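Local coordinates for NAD nucleotidase (Haemophilus influenzae, PDB 3ZTV), which degrades NAD to adenosine and nicotinamide riboside as a zinc-dependent periplasmic 5'-nucleotidase that also has NAD(P) pyrophosphatase activity, at residues A[39-44]-A[293-298]; A[364-369]-A[559-564]; A[8-13]-A[275-280]; A[439-444]-A[525-530]; A[199-204]-A[221-226]. One frame throughout, in Å; residues are numbered along the deposited sequence.

Overall arrangement
Interactions 3 and 5 belong to neighbouring sheets of the metallophosphoesterase part of the chain and touch directly, Phe-278 CZ lying 4.3 Å from Ile-199 CD1; their centres are 20 Å apart. Interaction 5 runs into the zinc site through Asp-226. Interaction 1 ties a beta hairpin to strand 284-295, a sheet neighbour of strand 270-278 from interaction 3, with the two centres 35 Å apart. Interactions 2 and 4 lie in the C-terminal part that holds adenosine: the Phe-527 side chain of interaction 4 is about 11 Å from that ligand, whereas interaction 2 lies away from the annotated sites. The centres of interactions 4 and 5 are 31 Å apart.

Interaction 1. Residues A[39-44]-A[293-298]; sequences TKVDIG and VLMSSH
Ile-43 and Met-295 face each other at a single beta bridge, where the beta hairpin of strands 28-34 and 37-43 meets strand 284-295, the strand segments 39-43 and 293-295 running at 111° to each other. Two backbone bonds make the bridge. Ser-296 N gives to Asp-42 O over 2.9 Å, while Gly-44 N reaches Leu-294 O over 2.8 Å.

The apolar part is built on the methionine. With CG anti to the backbone N (chi1 -170°) and a bend only at chi3, its chain crosses the side chains of Val-41 and Ile-43 and sets CE against both, 4.0 Å from Ile-43 CG2 and 4.1 Å from Val-41 CG2. The same Ile-43 methyl also meets Val-293 CG1. Behind the methionine stand Ile-330 and Leu-332 of strand 330-332, and Leu-294 packs on helix 46-59.

The polar part is completed by water. One molecule accepts from Asp-42 N and donates to Ser-296 O; a second donates to Asp-42 OD2 and is hydrogen-bonded to Ser-296 OG. The other carboxylate oxygen, OD1, forms a salt bridge with Lys-299, so both oxygens of this group are held. Ser-296 also shapes its own chain through an ST turn, in which OG accepts from His-298 N at 3.0 Å.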
# COMPACT_ATOMS: atom_id res chain seq x y z
N THR A 39 -2.29 25.74 39.66
CA THR A 39 -3.54 25.43 40.31
C THR A 39 -4.01 24.05 39.89
O THR A 39 -4.07 23.74 38.69
CB THR A 39 -4.61 26.48 39.93
OG1 THR A 39 -4.11 27.80 40.21
CG2 THR A 39 -5.90 26.26 40.69
N LYS A 40 -4.32 23.20 40.87
CA LYS A 40 -4.91 21.90 40.59
C LYS A 40 -6.40 22.08 40.42
O LYS A 40 -7.06 22.72 41.25
CB LYS A 40 -4.64 20.92 41.74
CG LYS A 40 -3.23 20.38 41.84
CD LYS A 40 -3.10 19.41 43.01
CE LYS A 40 -1.72 18.76 43.06
NZ LYS A 40 -1.61 17.82 44.21
N VAL A 41 -6.93 21.50 39.34
CA VAL A 41 -8.35 21.56 39.03
C VAL A 41 -8.80 20.19 38.52
O VAL A 41 -7.97 19.36 38.16
CB VAL A 41 -8.65 22.63 37.95
CG1 VAL A 41 -8.18 24.00 38.41
CG2 VAL A 41 -8.02 22.25 36.60
N ASP A 42 -10.11 19.96 38.51
CA ASP A 42 -10.68 18.76 37.89
C ASP A 42 -11.24 19.10 36.52
O ASP A 42 -11.89 20.14 36.34
CB ASP A 42 -11.78 18.17 38.77
CG ASP A 42 -11.24 17.59 40.06
OD1 ASP A 42 -10.14 17.00 40.03
OD2 ASP A 42 -11.90 17.76 41.11
N ILE A 43 -10.98 18.22 35.55
CA ILE A 43 -11.51 18.37 34.19
C ILE A 43 -12.17 17.08 33.71
O ILE A 43 -11.89 15.99 34.20
CB ILE A 43 -10.41 18.75 33.17
CG1 ILE A 43 -9.21 17.81 33.26
CG2 ILE A 43 -9.98 20.19 33.36
CD1 ILE A 43 -8.24 17.92 32.08
N GLY A 44 -13.08 17.23 32.76
CA GLY A 44 -13.59 16.09 32.03
C GLY A 44 -14.68 15.30 32.71
O GLY A 44 -15.44 15.82 33.55
N VAL A 293 -12.83 23.21 26.82
CA VAL A 293 -12.29 22.42 27.92
C VAL A 293 -13.33 22.35 29.04
O VAL A 293 -13.81 23.37 29.54
CB VAL A 293 -10.98 23.02 28.46
CG1 VAL A 293 -10.51 22.26 29.70
CG2 VAL A 293 -9.92 22.97 27.39
N LEU A 294 -13.68 21.12 29.43
CA LEU A 294 -14.71 20.87 30.42
C LEU A 294 -14.06 20.86 31.80
O LEU A 294 -13.25 19.99 32.10
CB LEU A 294 -15.36 19.52 30.14
CG LEU A 294 -15.87 19.34 28.70
CD1 LEU A 294 -16.32 17.90 28.47
CD2 LEU A 294 -16.98 20.33 28.38
N MET A 295 -14.43 21.83 32.64
CA MET A 295 -13.74 22.02 33.92
C MET A 295 -14.72 22.20 35.08
O MET A 295 -15.77 22.82 34.92
CB MET A 295 -12.81 23.24 33.81
CG MET A 295 -11.85 23.43 34.98
SD MET A 295 -10.71 24.81 34.72
CE MET A 295 -9.76 24.15 33.35
N SER A 296 -14.38 21.63 36.23
CA SER A 296 -15.12 21.87 37.46
C SER A 296 -14.72 23.19 38.11
O SER A 296 -13.57 23.61 38.01
CB SER A 296 -14.87 20.73 38.44
OG SER A 296 -15.48 21.00 39.69
N SER A 297 -15.67 23.83 38.77
CA SER A 297 -15.38 25.04 39.54
C SER A 297 -15.04 24.72 40.99
O SER A 297 -14.72 25.62 41.76
CB SER A 297 -16.59 25.98 39.53
OG SER A 297 -17.65 25.43 40.28
N HIS A 298 -15.10 23.44 41.36
CA HIS A 298 -15.09 23.07 42.78
C HIS A 298 -13.71 22.79 43.38
O HIS A 298 -13.53 22.89 44.60
CB HIS A 298 -16.06 21.91 43.03
CG HIS A 298 -17.47 22.22 42.64
ND1 HIS A 298 -18.21 23.20 43.26
CD2 HIS A 298 -18.26 21.71 41.67
CE1 HIS A 298 -19.40 23.27 42.69
NE2 HIS A 298 -19.46 22.37 41.73
O HOH W 1 -11.86 22.04 39.52
O HOH W 2 -14.26 19.03 41.39

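Interaction 2. Residues A[364-369]-A[559-564]; sequences SAMPGG and FEAYTS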
# COMPACT_ATOMS: atom_id res chain seq x y z
N SER A 364 7.05 -17.71 48.23
CA SER A 364 7.65 -16.74 49.13
C SER A 364 7.44 -15.31 48.66
O SER A 364 7.27 -15.05 47.47
CB SER A 364 9.15 -17.02 49.26
OG SER A 364 9.38 -18.23 49.97
N ALA A 365 7.46 -14.39 49.61
CA ALA A 365 7.35 -12.97 49.31
C ALA A 365 8.40 -12.56 48.28
O ALA A 365 9.53 -13.05 48.29
CB ALA A 365 7.53 -12.15 50.58
N MET A 366 8.01 -11.67 47.37
CA MET A 366 8.94 -11.09 46.41
C MET A 366 9.39 -9.73 46.93
O MET A 366 8.61 -8.78 46.95
CB MET A 366 8.28 -10.98 45.03
CG MET A 366 8.10 -12.32 44.34
SD MET A 366 7.08 -12.27 42.85
CE MET A 366 5.44 -12.06 43.55
N PRO A 367 10.65 -9.63 47.40
CA PRO A 367 11.10 -8.41 48.05
C PRO A 367 11.01 -7.19 47.13
O PRO A 367 11.31 -7.29 45.94
CB PRO A 367 12.57 -8.71 48.40
CG PRO A 367 12.65 -10.20 48.44
CD PRO A 367 11.67 -10.69 47.41
N GLY A 368 10.59 -6.07 47.71
CA GLY A 368 10.50 -4.81 47.00
C GLY A 368 10.67 -3.66 47.97
O GLY A 368 11.18 -3.84 49.08
N GLY A 369 10.24 -2.47 47.56
CA GLY A 369 10.34 -1.30 48.41
C GLY A 369 11.77 -0.80 48.53
O GLY A 369 12.69 -1.34 47.91
N PHE A 559 -0.36 -18.02 40.32
CA PHE A 559 1.02 -17.68 40.04
C PHE A 559 1.96 -18.06 41.18
O PHE A 559 1.75 -17.67 42.33
CB PHE A 559 1.13 -16.18 39.75
CG PHE A 559 2.52 -15.70 39.48
CD1 PHE A 559 3.16 -16.02 38.29
CD2 PHE A 559 3.18 -14.91 40.41
CE1 PHE A 559 4.45 -15.57 38.05
CE2 PHE A 559 4.47 -14.46 40.16
CZ PHE A 559 5.10 -14.78 38.98
N GLU A 560 3.00 -18.82 40.85
CA GLU A 560 4.06 -19.14 41.80
C GLU A 560 5.10 -18.04 41.75
O GLU A 560 5.62 -17.71 40.69
CB GLU A 560 4.70 -20.49 41.43
CG GLU A 560 5.83 -20.91 42.35
CD GLU A 560 5.33 -21.35 43.71
OE1 GLU A 560 4.19 -21.84 43.80
OE2 GLU A 560 6.09 -21.19 44.69
N ALA A 561 5.40 -17.45 42.91
CA ALA A 561 6.28 -16.29 42.98
C ALA A 561 7.66 -16.54 42.37
O ALA A 561 8.24 -17.61 42.53
CB ALA A 561 6.42 -15.83 44.43
N TYR A 562 8.19 -15.52 41.69
CA TYR A 562 9.57 -15.55 41.21
C TYR A 562 10.51 -15.61 42.40
O TYR A 562 10.21 -15.07 43.47
CB TYR A 562 9.89 -14.28 40.41
CG TYR A 562 9.15 -14.16 39.09
CD1 TYR A 562 9.31 -15.12 38.09
CD2 TYR A 562 8.32 -13.08 38.83
CE1 TYR A 562 8.65 -15.00 36.88
CE2 TYR A 562 7.66 -12.96 37.62
CZ TYR A 562 7.82 -13.92 36.65
OH TYR A 562 7.17 -13.81 35.45
N THR A 563 11.66 -16.26 42.22
CA THR A 563 12.67 -16.33 43.26
C THR A 563 13.97 -15.65 42.82
O THR A 563 14.97 -15.67 43.54
CB THR A 563 12.98 -17.78 43.67
OG1 THR A 563 13.36 -18.52 42.50
CG2 THR A 563 11.75 -18.42 44.30
N SER A 564 13.95 -15.06 41.63
CA SER A 564 15.12 -14.34 41.13
C SER A 564 14.70 -13.06 40.41
O SER A 564 13.57 -12.96 39.92
CB SER A 564 15.96 -15.23 40.23
OG SER A 564 15.22 -15.64 39.10
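Met-366 lies against Ala-561, Tyr-562 and the edge of Phe-559, in the C-terminal part of the 5'-nucleotidase. The contact joins the loop after strand 357-362 to the chain leaving strand 558-560, the parallel neighbour of 357-362 in a small three-stranded sheet.

The apolar contacts come first. Met-366 CG lies 3.9 Å from Ala-561 CB, and a bend at chi3 (-73°) carries CE to the edge of the Phe-559 ring, near its plane, with CE2 4.3 Å away. The sulfur makes a Met-aromatic contact with Tyr-562 alone, approaching the ring obliquely at 5.5 Å from its centroid.

Among the aromatic groups, the two rings of 559-564 also meet each other: Phe-559 CZ lies over a face of Tyr-562, toward its rim. Beyond them, Phe-390 lies nearly parallel to Phe-559 and Phe-552 meets it edge-to-face, while Arg-389 makes a cation-pi contact with Tyr-562.

No hydrogen bond crosses between 364-369 and 559-564. Tyr-562 O is 3.6 Å from Met-366 CG, and Tyr-562 N is as close to SD. The backbone of Ala-561 is bonded to Thr-362, and its methyl points at the loop, where Ala-561 CB comes to 3.3 Å from Ser-364 O.

Interaction 3. Residues A[8-13]-A[275-280]; sequences HKAVEL and GVKFSP
Val-276 O is gripped by more than one group of 8-13. Leu-13 N donates to it over 2.8 Å, close to straight, and the CA-H of Glu-12 makes a bent contact with it, with CA 3.2 Å away. Glu-12 CG is closer still, at 2.9 Å, so the carbonyl is tightly packed. From there the glutamate leaves the strand extended, with CG anti to its backbone N (chi1 -162°), and its OE2 is bonded to Thr-287 of strand 284-295.

Val-276 N returns the bond to Leu-13 O; beyond the non-hydrogen-bonded pair Glu-12 and Lys-277 comes Val-11 with Phe-278, the second hydrogen-bonded pair. Its bonds are unequal: Phe-278 N to Val-11 O is 2.8 Å and straight, whereas Val-11 N to Phe-278 O is 3.2 Å and bent, at 143°. Past the ladder, where the chains are no longer in strand, a water donates to both Lys-9 O and Ser-279 O.

On the face carrying Val-11, Leu-13, Val-276 and Phe-278, Leu-13 CD1 comes to the edge of the Phe-278 ring, 3.7 Å from CE2, while Val-276 CG1 lies over a face of that ring, toward its rim. Val-11 and Leu-13 also reach Glu-151 and Ile-153 of strand 151-159, which belongs to another sheet. Glu-12 and Lys-277 project from the other face. This antiparallel pairing of the first strand with strand 270-278, its inner face turned to a second sheet, fits the beta-sandwich core of calcineurin-like phosphoesterases.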
# COMPACT_ATOMS: atom_id res chain seq x y z
N HIS A 8 -26.02 22.02 -7.07
CA HIS A 8 -25.64 22.06 -5.66
C HIS A 8 -25.97 23.40 -5.01
O HIS A 8 -25.94 24.44 -5.66
CB HIS A 8 -24.15 21.79 -5.50
CG HIS A 8 -23.74 20.38 -5.83
ND1 HIS A 8 -23.97 19.33 -4.98
CD2 HIS A 8 -23.11 19.87 -6.91
CE1 HIS A 8 -23.50 18.22 -5.52
NE2 HIS A 8 -22.98 18.52 -6.69
N LYS A 9 -26.26 23.35 -3.71
CA LYS A 9 -26.47 24.54 -2.90
C LYS A 9 -25.42 24.58 -1.80
O LYS A 9 -24.87 23.55 -1.42
CB LYS A 9 -27.87 24.51 -2.29
CG LYS A 9 -28.30 25.79 -1.60
CD LYS A 9 -28.87 26.78 -2.60
CE LYS A 9 -29.18 28.12 -1.94
NZ LYS A 9 -29.75 29.09 -2.91
N ALA A 10 -25.14 25.78 -1.29
CA ALA A 10 -24.27 25.93 -0.13
C ALA A 10 -24.98 25.40 1.12
O ALA A 10 -26.19 25.56 1.26
CB ALA A 10 -23.90 27.39 0.07
N VAL A 11 -24.23 24.76 2.01
CA VAL A 11 -24.80 24.31 3.29
C VAL A 11 -23.82 24.48 4.43
O VAL A 11 -22.61 24.52 4.22
CB VAL A 11 -25.26 22.83 3.25
CG1 VAL A 11 -26.38 22.64 2.25
CG2 VAL A 11 -24.09 21.92 2.94
N GLU A 12 -24.34 24.54 5.65
CA GLU A 12 -23.47 24.63 6.82
C GLU A 12 -23.64 23.43 7.75
O GLU A 12 -24.71 22.82 7.82
CB GLU A 12 -23.67 25.95 7.57
CG GLU A 12 -22.52 26.27 8.52
CD GLU A 12 -22.53 27.70 9.02
OE1 GLU A 12 -23.13 28.58 8.35
OE2 GLU A 12 -21.95 27.95 10.10
N LEU A 13 -22.55 23.08 8.42
CA LEU A 13 -22.49 21.93 9.33
C LEU A 13 -21.89 22.38 10.65
O LEU A 13 -20.98 23.21 10.66
CB LEU A 13 -21.58 20.86 8.73
CG LEU A 13 -22.07 19.58 8.05
CD1 LEU A 13 -20.86 18.70 7.78
CD2 LEU A 13 -23.06 18.84 8.92
N GLY A 275 -17.64 25.03 13.26
CA GLY A 275 -18.67 25.41 12.30
C GLY A 275 -18.06 25.51 10.92
O GLY A 275 -17.04 26.17 10.72
N VAL A 276 -18.68 24.81 9.98
CA VAL A 276 -18.17 24.73 8.61
C VAL A 276 -19.22 25.12 7.59
O VAL A 276 -20.33 24.57 7.60
CB VAL A 276 -17.69 23.30 8.27
CG1 VAL A 276 -17.15 23.25 6.84
CG2 VAL A 276 -16.65 22.82 9.27
N LYS A 277 -18.88 26.05 6.71
CA LYS A 277 -19.74 26.37 5.58
C LYS A 277 -19.13 25.76 4.32
O LYS A 277 -17.93 25.87 4.08
CB LYS A 277 -19.92 27.88 5.41
CG LYS A 277 -20.81 28.23 4.21
CD LYS A 277 -21.12 29.71 4.13
CE LYS A 277 -22.00 30.00 2.92
NZ LYS A 277 -22.48 31.41 2.88
N PHE A 278 -19.96 25.09 3.53
CA PHE A 278 -19.52 24.52 2.26
C PHE A 278 -20.10 25.33 1.11
O PHE A 278 -21.30 25.62 1.09
CB PHE A 278 -19.97 23.07 2.13
CG PHE A 278 -19.32 22.12 3.11
CD1 PHE A 278 -18.11 21.52 2.81
CD2 PHE A 278 -19.94 21.80 4.31
CE1 PHE A 278 -17.52 20.63 3.70
CE2 PHE A 278 -19.35 20.92 5.20
CZ PHE A 278 -18.13 20.33 4.89
N SER A 279 -19.26 25.69 0.15
CA SER A 279 -19.73 26.31 -1.08
C SER A 279 -20.51 25.28 -1.90
O SER A 279 -20.45 24.08 -1.60
CB SER A 279 -18.54 26.82 -1.90
OG SER A 279 -17.83 25.73 -2.46
N PRO A 280 -21.25 25.73 -2.92
CA PRO A 280 -21.97 24.75 -3.75
C PRO A 280 -21.04 23.67 -4.31
O PRO A 280 -21.44 22.51 -4.44
CB PRO A 280 -22.55 25.60 -4.88
CG PRO A 280 -22.75 26.96 -4.24
CD PRO A 280 -21.55 27.12 -3.33
O HOH W 3 -22.62 22.65 -0.54

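Interaction 4. Residues A[439-444]-A[525-530]; sequences YKMEGS and KTFGKL
Tyr-439 lays its ring against Leu-530 and Phe-527, two side chains about one turn apart on helix 525-530. Over one face comes Leu-530 CB, 3.9 Å from the ring centroid and 18° off the normal, a CH-pi contact offset toward the rim. Phe-527 meets the ring obliquely from that same side, near CD2 and CE2: its plane is inclined only 28° to that of the tyrosine, but the rings are slid so far apart that they barely overlap, touching through Tyr-439 CD2 and Phe-527 CD1 at 3.7 Å.

Met-441, two residues along the same strand, meets both helix residues at about a right angle. Its SD lies in the plane of the Phe-527 ring, at the edge and 3.9 Å from CE1, so this is a Met-aromatic contact made edge-on. A bend at chi3 (-66°) turns CE onto Leu-530 CD1 at 3.8 Å.

The tyrosine hydroxyl is hydrogen-bonded to Ala-518 O, the carbonyl of a residue that probably binds substrate, and Thr-526 OG1 to Asp-452. With no hydrogen bond between 439-444 and 525-530, strand and helix hold together by dispersion, a CH-pi contact over one ring face and an edge-on sulfur contact.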
# COMPACT_ATOMS: atom_id res chain seq x y z
N TYR A 439 10.71 2.19 22.84
CA TYR A 439 11.70 2.70 21.90
C TYR A 439 12.25 1.53 21.08
O TYR A 439 12.31 0.40 21.56
CB TYR A 439 12.89 3.32 22.63
CG TYR A 439 12.61 4.63 23.33
CD1 TYR A 439 12.30 5.78 22.61
CD2 TYR A 439 12.71 4.73 24.72
CE1 TYR A 439 12.06 6.98 23.24
CE2 TYR A 439 12.48 5.94 25.36
CZ TYR A 439 12.16 7.06 24.62
OH TYR A 439 11.92 8.25 25.24
N LYS A 440 12.66 1.83 19.85
CA LYS A 440 13.36 0.85 19.02
C LYS A 440 14.82 1.29 19.02
O LYS A 440 15.15 2.35 18.49
CB LYS A 440 12.80 0.87 17.60
CG LYS A 440 13.40 -0.17 16.66
CD LYS A 440 12.89 -1.56 16.98
CE LYS A 440 13.27 -2.54 15.88
NZ LYS A 440 12.88 -3.94 16.21
N MET A 441 15.70 0.49 19.62
CA MET A 441 17.04 0.96 19.95
C MET A 441 18.08 -0.15 19.90
O MET A 441 17.80 -1.30 20.26
CB MET A 441 17.03 1.62 21.34
CG MET A 441 16.54 0.71 22.46
SD MET A 441 16.26 1.52 24.05
CE MET A 441 17.92 2.01 24.50
N GLU A 442 19.28 0.20 19.46
CA GLU A 442 20.37 -0.76 19.35
C GLU A 442 20.80 -1.32 20.70
O GLU A 442 20.67 -0.66 21.74
CB GLU A 442 21.58 -0.13 18.65
CG GLU A 442 21.39 0.10 17.15
CD GLU A 442 20.64 1.38 16.82
OE1 GLU A 442 20.19 2.08 17.74
OE2 GLU A 442 20.50 1.67 15.61
N GLY A 443 21.32 -2.54 20.69
CA GLY A 443 21.80 -3.19 21.90
C GLY A 443 22.82 -2.36 22.66
O GLY A 443 22.87 -2.41 23.89
N SER A 444 23.66 -1.62 21.95
CA SER A 444 24.66 -0.78 22.60
C SER A 444 24.01 0.28 23.49
O SER A 444 24.54 0.63 24.54
CB SER A 444 25.58 -0.13 21.56
OG SER A 444 24.82 0.67 20.66
N LYS A 525 19.63 8.69 31.43
CA LYS A 525 20.09 9.64 30.42
C LYS A 525 19.81 9.19 28.99
O LYS A 525 19.33 9.98 28.17
CB LYS A 525 21.58 9.95 30.60
CG LYS A 525 21.91 10.69 31.89
CD LYS A 525 23.39 11.01 31.99
CE LYS A 525 23.71 11.72 33.31
NZ LYS A 525 25.18 11.81 33.55
N THR A 526 20.10 7.93 28.70
CA THR A 526 19.93 7.42 27.34
C THR A 526 18.48 7.54 26.86
O THR A 526 18.25 7.95 25.72
CB THR A 526 20.45 5.96 27.21
OG1 THR A 526 21.88 5.95 27.31
CG2 THR A 526 20.05 5.37 25.88
N PHE A 527 17.52 7.19 27.70
CA PHE A 527 16.11 7.36 27.33
C PHE A 527 15.78 8.83 27.08
O PHE A 527 15.03 9.17 26.17
CB PHE A 527 15.16 6.81 28.41
CG PHE A 527 15.07 5.30 28.45
CD1 PHE A 527 15.37 4.52 27.35
CD2 PHE A 527 14.66 4.67 29.62
CE1 PHE A 527 15.26 3.13 27.41
CE2 PHE A 527 14.55 3.29 29.69
CZ PHE A 527 14.85 2.52 28.59
N GLY A 528 16.34 9.70 27.91
CA GLY A 528 16.15 11.14 27.76
C GLY A 528 16.58 11.64 26.40
O GLY A 528 15.96 12.55 25.84
N LYS A 529 17.64 11.06 25.86
CA LYS A 529 18.15 11.46 24.55
C LYS A 529 17.35 10.86 23.39
O LYS A 529 17.28 11.46 22.31
CB LYS A 529 19.64 11.11 24.42
CG LYS A 529 20.53 11.98 25.30
CD LYS A 529 21.98 11.51 25.28
CE LYS A 529 22.78 12.17 26.39
NZ LYS A 529 24.17 11.65 26.48
N LEU A 530 16.76 9.69 23.61
CA LEU A 530 15.95 9.06 22.57
C LEU A 530 14.60 9.76 22.43
O LEU A 530 14.00 9.76 21.35
CB LEU A 530 15.72 7.58 22.86
CG LEU A 530 16.93 6.70 23.19
CD1 LEU A 530 16.52 5.24 23.19
CD2 LEU A 530 18.08 6.93 22.23

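Interaction 5. Residues A[199-204]-A[221-226]; sequences ILLSHA and VIVTGD. With ZN (zinc ion), chain B.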
# COMPACT_ATOMS: atom_id res chain seq x y z
N ILE A 199 -16.21 14.11 4.92
CA ILE A 199 -15.61 14.16 6.24
C ILE A 199 -14.91 12.83 6.49
O ILE A 199 -15.48 11.77 6.24
CB ILE A 199 -16.68 14.32 7.34
CG1 ILE A 199 -17.62 15.49 7.04
CG2 ILE A 199 -16.04 14.42 8.73
CD1 ILE A 199 -16.93 16.81 6.97
N LEU A 200 -13.68 12.89 6.98
CA LEU A 200 -12.95 11.68 7.36
C LEU A 200 -12.82 11.66 8.89
O LEU A 200 -12.28 12.59 9.49
CB LEU A 200 -11.57 11.69 6.70
CG LEU A 200 -10.67 10.49 6.94
CD1 LEU A 200 -11.27 9.25 6.30
CD2 LEU A 200 -9.27 10.75 6.40
N LEU A 201 -13.37 10.62 9.50
CA LEU A 201 -13.33 10.40 10.95
C LEU A 201 -12.24 9.35 11.18
O LEU A 201 -12.46 8.15 10.95
CB LEU A 201 -14.70 9.91 11.43
CG LEU A 201 -14.87 9.70 12.94
CD1 LEU A 201 -14.55 10.96 13.74
CD2 LEU A 201 -16.26 9.20 13.25
N SER A 202 -11.06 9.81 11.56
CA SER A 202 -9.84 9.01 11.46
C SER A 202 -9.02 8.90 12.74
O SER A 202 -8.51 9.90 13.26
CB SER A 202 -8.93 9.54 10.35
OG SER A 202 -7.66 8.90 10.40
N HIS A 203 -8.90 7.66 13.21
CA HIS A 203 -7.99 7.31 14.31
C HIS A 203 -6.56 7.06 13.84
O HIS A 203 -5.79 6.36 14.53
CB HIS A 203 -8.48 6.09 15.12
CG HIS A 203 -8.08 6.16 16.57
ND1 HIS A 203 -6.95 5.57 17.10
CD2 HIS A 203 -8.68 6.81 17.58
CE1 HIS A 203 -6.89 5.85 18.40
NE2 HIS A 203 -7.93 6.60 18.71
N ALA A 204 -6.18 7.61 12.69
CA ALA A 204 -4.81 7.40 12.19
C ALA A 204 -3.75 8.20 12.95
O ALA A 204 -2.56 7.94 12.77
CB ALA A 204 -4.72 7.72 10.69
N VAL A 221 -12.64 17.73 5.75
CA VAL A 221 -12.37 17.84 7.19
C VAL A 221 -11.92 16.47 7.70
O VAL A 221 -12.53 15.44 7.38
CB VAL A 221 -13.62 18.31 8.00
CG1 VAL A 221 -13.29 18.49 9.48
CG2 VAL A 221 -14.17 19.62 7.43
N ILE A 222 -10.84 16.46 8.48
CA ILE A 222 -10.36 15.22 9.09
C ILE A 222 -10.40 15.34 10.62
O ILE A 222 -9.56 16.01 11.24
CB ILE A 222 -8.94 14.84 8.62
CG1 ILE A 222 -8.85 14.88 7.08
CG2 ILE A 222 -8.55 13.48 9.18
CD1 ILE A 222 -7.46 14.61 6.53
N VAL A 223 -11.38 14.67 11.21
CA VAL A 223 -11.63 14.67 12.65
C VAL A 223 -10.78 13.55 13.23
O VAL A 223 -10.94 12.38 12.84
CB VAL A 223 -13.13 14.43 12.93
CG1 VAL A 223 -13.43 14.46 14.44
CG2 VAL A 223 -14.00 15.45 12.18
N THR A 224 -9.87 13.91 14.13
CA THR A 224 -8.73 13.06 14.50
C THR A 224 -8.83 12.40 15.87
O THR A 224 -9.31 13.00 16.84
CB THR A 224 -7.44 13.91 14.45
OG1 THR A 224 -7.24 14.38 13.11
CG2 THR A 224 -6.22 13.14 14.89
N GLY A 225 -8.32 11.17 15.93
CA GLY A 225 -7.97 10.52 17.18
C GLY A 225 -6.62 9.85 17.11
O GLY A 225 -6.00 9.77 16.04
N ASP A 226 -6.18 9.36 18.27
CA ASP A 226 -4.97 8.55 18.51
C ASP A 226 -3.78 9.27 19.12
O ASP A 226 -3.07 8.68 19.93
CB ASP A 226 -4.50 7.72 17.31
CG ASP A 226 -3.44 6.67 17.70
OD1 ASP A 226 -3.74 5.76 18.50
OD2 ASP A 226 -2.28 6.76 17.23
ZN ZN B . -5.40 5.32 19.79
O HOH W 4 -1.05 5.80 14.95
O HOH W 5 -4.43 6.27 21.27
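Asp-226 lies across His-203, its side chain at about a right angle to the imidazole. CB sits over one face of that ring. The chain continues with CG anti to the backbone N (chi1 -167°), which carries the carboxylate past the ring, the two planes 63° apart. OD1 then binds a zinc ion at 2.1 Å, sharing it with a water at 2.0 Å and with Asp-70 and Asn-102; His-203 is probably a ligand of the same zinc, as in a near-identical protein. OD2 takes a salt bridge from Lys-163 and a hydrogen bond from a second water. In the backbone of the same residue, Asp-226 O accepts from the zinc-bound water, and Asp-20 OD2 accepts from Asp-226 N.

Behind the site lies a beta-alpha-beta crossover: strand 198-203, helix 206-215, then strand 221-224, parallel to the first and next to it in the sheet. As is usual in such units, the metal-site residues lie at or just beyond the C-terminal ends of the strands. Four backbone bonds lace the pair, from Leu-200 N to Val-221 O at 2.8 Å through to Gly-225 N and Ser-202 O at 3.0 Å.

On one face Leu-201 CD1 meets Val-223 CG1 at 3.7 Å, and Ile-199 CD1 rests on Val-221 CB. On the other, Leu-200 and Ile-222 lie side by side. Ser-202 OG accepts from Ala-204 N in an ST turn and is also bonded to Asn-209 of the crossover helix.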